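Local coordinates for mandelate racemase / muconate lactonizing enzyme, C-terminal domain protein (Pseudovibrio sp. JE062, PDB 4JHM) that belongs to the enolase superfamily, pairing an N-terminal capping domain with a C-terminal barrel domain of the mandelate racemase / muconate lactonizing enzyme type, at residues 161-166 with 320-325. Numbering follows the deposited sequence.
Sequences FTAIKL and CNFFEQ
Lys165 and Glu324 meet in a buried salt bridge, NZ lying 2.8 Å from OE1 of the carboxylate. The lysine leaves strand 163-167 with CG anti to the backbone N (chi1 175°) and bends at chi3, which swings the ammonium toward strand 323-326. Glu324 stretches out to meet it, its carboxylate coming nearer to the lysine than the direction of its CB would suggest. The ammonium comes down from above the carboxylate plane, 61° out of it, while OE2 stays 3.9 Å from NZ, so a single oxygen takes the bond. Both ends have further partners: NZ also reaches Tyr137 OH and makes a second salt bridge with Glu222, and OE1 is also hydrogen-bonded to Ser139 OG.

Apolar contacts are sparse. Ala163 CB touches Phe322 at CE1, 3.9 Å away, in an oblique approach to the ring. Phe161 CZ lies 4.0 Å from Gln325 CG, which sits at the ring edge near its plane; the two side chains cross at about a right angle. A bend at chi2 of Gln325 turns its amide aside, and NE2 is hydrogen-bonded to Ile340 O.

Strand 133-139 runs between the two segments and pairs in parallel with both their strands, so the contact bridges next-nearest strands of the (β/α)7β-barrel of this superfamily. Chemically, Glu324, Glu222 and Tyr137 OH all grip NZ, so the position of the ammonium, and with it the course of the lysine chain, is probably well fixed.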
ATOM      1  N   PHE A 161     -13.656  31.005 -31.535  1.00 82.32           N
ATOM      2  CA  PHE A 161     -13.379  29.896 -30.631  1.00 78.63           C
ATOM      3  C   PHE A 161     -11.894  29.781 -30.305  1.00 81.79           C
ATOM      4  O   PHE A 161     -11.038  29.939 -31.174  1.00 87.75           O
ATOM      5  CB  PHE A 161     -13.866  28.574 -31.227  1.00 77.66           C
ATOM      6  CG  PHE A 161     -15.351  28.353 -31.106  1.00 76.59           C
ATOM      7  CD1 PHE A 161     -15.946  28.213 -29.861  1.00 72.98           C
ATOM      8  CD2 PHE A 161     -16.147  28.258 -32.238  1.00 74.18           C
ATOM      9  CE1 PHE A 161     -17.306  27.998 -29.746  1.00 69.99           C
ATOM     10  CE2 PHE A 161     -17.507  28.042 -32.128  1.00 72.39           C
ATOM     11  CZ  PHE A 161     -18.085  27.911 -30.879  1.00 70.15           C
ATOM     12  N   THR A 162     -11.613  29.480 -29.044  1.00 82.45           N
ATOM     13  CA  THR A 162     -10.252  29.413 -28.524  1.00 83.51           C
ATOM     14  C   THR A 162      -9.768  27.971 -28.373  1.00 80.44           C
ATOM     15  O   THR A 162      -8.598  27.726 -28.086  1.00 69.84           O
ATOM     16  CB  THR A 162     -10.203  30.075 -27.138  1.00 85.30           C
ATOM     17  OG1 THR A 162     -11.429  29.794 -26.437  1.00 81.94           O
ATOM     18  CG2 THR A 162     -10.030  31.580 -27.277  1.00 82.50           C
ATOM     19  N   ALA A 163     -10.680  27.023 -28.555  1.00 78.64           N
ATOM     20  CA  ALA A 163     -10.381  25.619 -28.328  1.00 75.03           C
ATOM     21  C   ALA A 163     -11.353  24.744 -29.102  1.00 73.93           C
ATOM     22  O   ALA A 163     -12.517  25.102 -29.283  1.00 78.90           O
ATOM     23  CB  ALA A 163     -10.460  25.302 -26.844  1.00 71.96           C
ATOM     24  N   ILE A 164     -10.870  23.596 -29.559  1.00 69.86           N
ATOM     25  CA  ILE A 164     -11.700  22.671 -30.306  1.00 70.90           C
ATOM     26  C   ILE A 164     -11.525  21.247 -29.793  1.00 71.81           C
ATOM     27  O   ILE A 164     -10.406  20.735 -29.734  1.00 67.10           O
ATOM     28  CB  ILE A 164     -11.341  22.700 -31.799  1.00 74.15           C
ATOM     29  CG1 ILE A 164     -11.570  24.103 -32.367  1.00 75.94           C
ATOM     30  CG2 ILE A 164     -12.161  21.667 -32.557  1.00 75.43           C
ATOM     31  CD1 ILE A 164     -11.219  24.236 -33.832  1.00 78.05           C
ATOM     32  N   LYS A 165     -12.629  20.613 -29.410  1.00 73.92           N
ATOM     33  CA  LYS A 165     -12.606  19.194 -29.086  1.00 70.94           C
ATOM     34  C   LYS A 165     -13.140  18.415 -30.274  1.00 72.72           C
ATOM     35  O   LYS A 165     -14.339  18.421 -30.548  1.00 74.52           O
ATOM     36  CB  LYS A 165     -13.430  18.863 -27.838  1.00 69.92           C
ATOM     37  CG  LYS A 165     -13.502  17.362 -27.574  1.00 68.70           C
ATOM     38  CD  LYS A 165     -14.214  17.018 -26.279  1.00 72.60           C
ATOM     39  CE  LYS A 165     -15.725  17.048 -26.429  1.00 76.06           C
ATOM     40  NZ  LYS A 165     -16.412  16.893 -25.115  1.00 76.59           N
ATOM     41  N   LEU A 166     -12.235  17.743 -30.970  1.00 71.33           N
ATOM     42  CA  LEU A 166     -12.593  16.948 -32.123  1.00 73.72           C
ATOM     43  C   LEU A 166     -13.317  15.687 -31.687  1.00 70.11           C
ATOM     44  O   LEU A 166     -12.841  14.977 -30.816  1.00 68.73           O
ATOM     45  CB  LEU A 166     -11.335  16.537 -32.884  1.00 75.23           C
ATOM     46  CG  LEU A 166     -10.378  17.649 -33.296  1.00 73.94           C
ATOM     47  CD1 LEU A 166      -9.016  17.060 -33.625  1.00 76.58           C
ATOM     48  CD2 LEU A 166     -10.939  18.413 -34.478  1.00 75.27           C
ATOM     49  N   CYS A 320     -13.014  24.913 -13.304  1.00 68.34           N
ATOM     50  CA  CYS A 320     -13.524  24.428 -14.588  1.00 66.26           C
ATOM     51  C   CYS A 320     -13.052  25.458 -15.602  1.00 63.24           C
ATOM     52  O   CYS A 320     -13.198  26.649 -15.365  1.00 59.17           O
ATOM     53  CB  CYS A 320     -15.055  24.322 -14.601  1.00 69.91           C
ATOM     54  SG  CYS A 320     -15.802  24.071 -16.246  1.00 72.06           S
ATOM     55  N   ASN A 321     -12.479  25.006 -16.715  1.00 63.78           N
ATOM     56  CA  ASN A 321     -11.887  25.916 -17.698  1.00 65.46           C
ATOM     57  C   ASN A 321     -12.784  26.224 -18.883  1.00 66.39           C
ATOM     58  O   ASN A 321     -12.668  27.294 -19.473  1.00 78.53           O
ATOM     59  CB  ASN A 321     -10.577  25.350 -18.246  1.00 65.50           C
ATOM     60  CG  ASN A 321      -9.503  25.216 -17.189  1.00 62.87           C
ATOM     61  OD1 ASN A 321      -9.361  26.066 -16.313  1.00 67.92           O
ATOM     62  ND2 ASN A 321      -8.727  24.148 -17.277  1.00 59.58           N
ATOM     63  N   PHE A 322     -13.663  25.298 -19.254  1.00 64.02           N
ATOM     64  CA  PHE A 322     -14.453  25.482 -20.474  1.00 68.12           C
ATOM     65  C   PHE A 322     -15.940  25.152 -20.353  1.00 67.33           C
ATOM     66  O   PHE A 322     -16.381  24.457 -19.441  1.00 66.83           O
ATOM     67  CB  PHE A 322     -13.872  24.643 -21.614  1.00 70.68           C
ATOM     68  CG  PHE A 322     -12.445  24.963 -21.943  1.00 70.58           C
ATOM     69  CD1 PHE A 322     -12.133  26.045 -22.752  1.00 69.12           C
ATOM     70  CD2 PHE A 322     -11.414  24.170 -21.459  1.00 70.22           C
ATOM     71  CE1 PHE A 322     -10.818  26.340 -23.062  1.00 67.33           C
ATOM     72  CE2 PHE A 322     -10.097  24.459 -21.766  1.00 69.67           C
ATOM     73  CZ  PHE A 322      -9.799  25.547 -22.568  1.00 70.89           C
ATOM     74  N   PHE A 323     -16.696  25.674 -21.312  1.00 71.43           N
ATOM     75  CA  PHE A 323     -18.098  25.338 -21.510  1.00 72.84           C
ATOM     76  C   PHE A 323     -18.184  24.669 -22.868  1.00 73.35           C
ATOM     77  O   PHE A 323     -17.789  25.257 -23.875  1.00 74.70           O
ATOM     78  CB  PHE A 323     -18.959  26.603 -21.495  1.00 72.52           C
ATOM     79  CG  PHE A 323     -20.307  26.432 -22.129  1.00 71.68           C
ATOM     80  CD1 PHE A 323     -20.484  26.656 -23.484  1.00 77.72           C
ATOM     81  CD2 PHE A 323     -21.406  26.067 -21.371  1.00 77.33           C
ATOM     82  CE1 PHE A 323     -21.730  26.510 -24.073  1.00 76.07           C
ATOM     83  CE2 PHE A 323     -22.655  25.918 -21.954  1.00 75.36           C
ATOM     84  CZ  PHE A 323     -22.817  26.138 -23.306  1.00 74.66           C
ATOM     85  N   GLU A 324     -18.675  23.435 -22.889  1.00 70.76           N
ATOM     86  CA  GLU A 324     -18.790  22.688 -24.132  1.00 67.04           C
ATOM     87  C   GLU A 324     -19.865  23.318 -25.016  1.00 67.95           C
ATOM     88  O   GLU A 324     -21.035  23.379 -24.644  1.00 65.01           O
ATOM     89  CB  GLU A 324     -19.120  21.226 -23.842  1.00 66.66           C
ATOM     90  CG  GLU A 324     -19.252  20.358 -25.082  1.00 65.00           C
ATOM     91  CD  GLU A 324     -19.271  18.878 -24.765  1.00 64.89           C
ATOM     92  OE1 GLU A 324     -18.901  18.087 -25.655  1.00 69.80           O
ATOM     93  OE2 GLU A 324     -19.653  18.502 -23.633  1.00 63.17           O
ATOM     94  N   GLN A 325     -19.453  23.798 -26.181  1.00 69.61           N
ATOM     95  CA  GLN A 325     -20.377  24.407 -27.127  1.00 74.19           C
ATOM     96  C   GLN A 325     -20.334  23.660 -28.447  1.00 71.86           C
ATOM     97  O   GLN A 325     -19.374  23.788 -29.213  1.00 67.04           O
ATOM     98  CB  GLN A 325     -20.010  25.873 -27.364  1.00 79.23           C
ATOM     99  CG  GLN A 325     -20.881  26.567 -28.399  1.00 80.16           C
ATOM    100  CD  GLN A 325     -22.239  26.948 -27.849  1.00 83.41           C
ATOM    101  OE1 GLN A 325     -23.242  26.279 -28.104  1.00 88.55           O
ATOM    102  NE2 GLN A 325     -22.275  28.021 -27.075  1.00 86.52           N
TER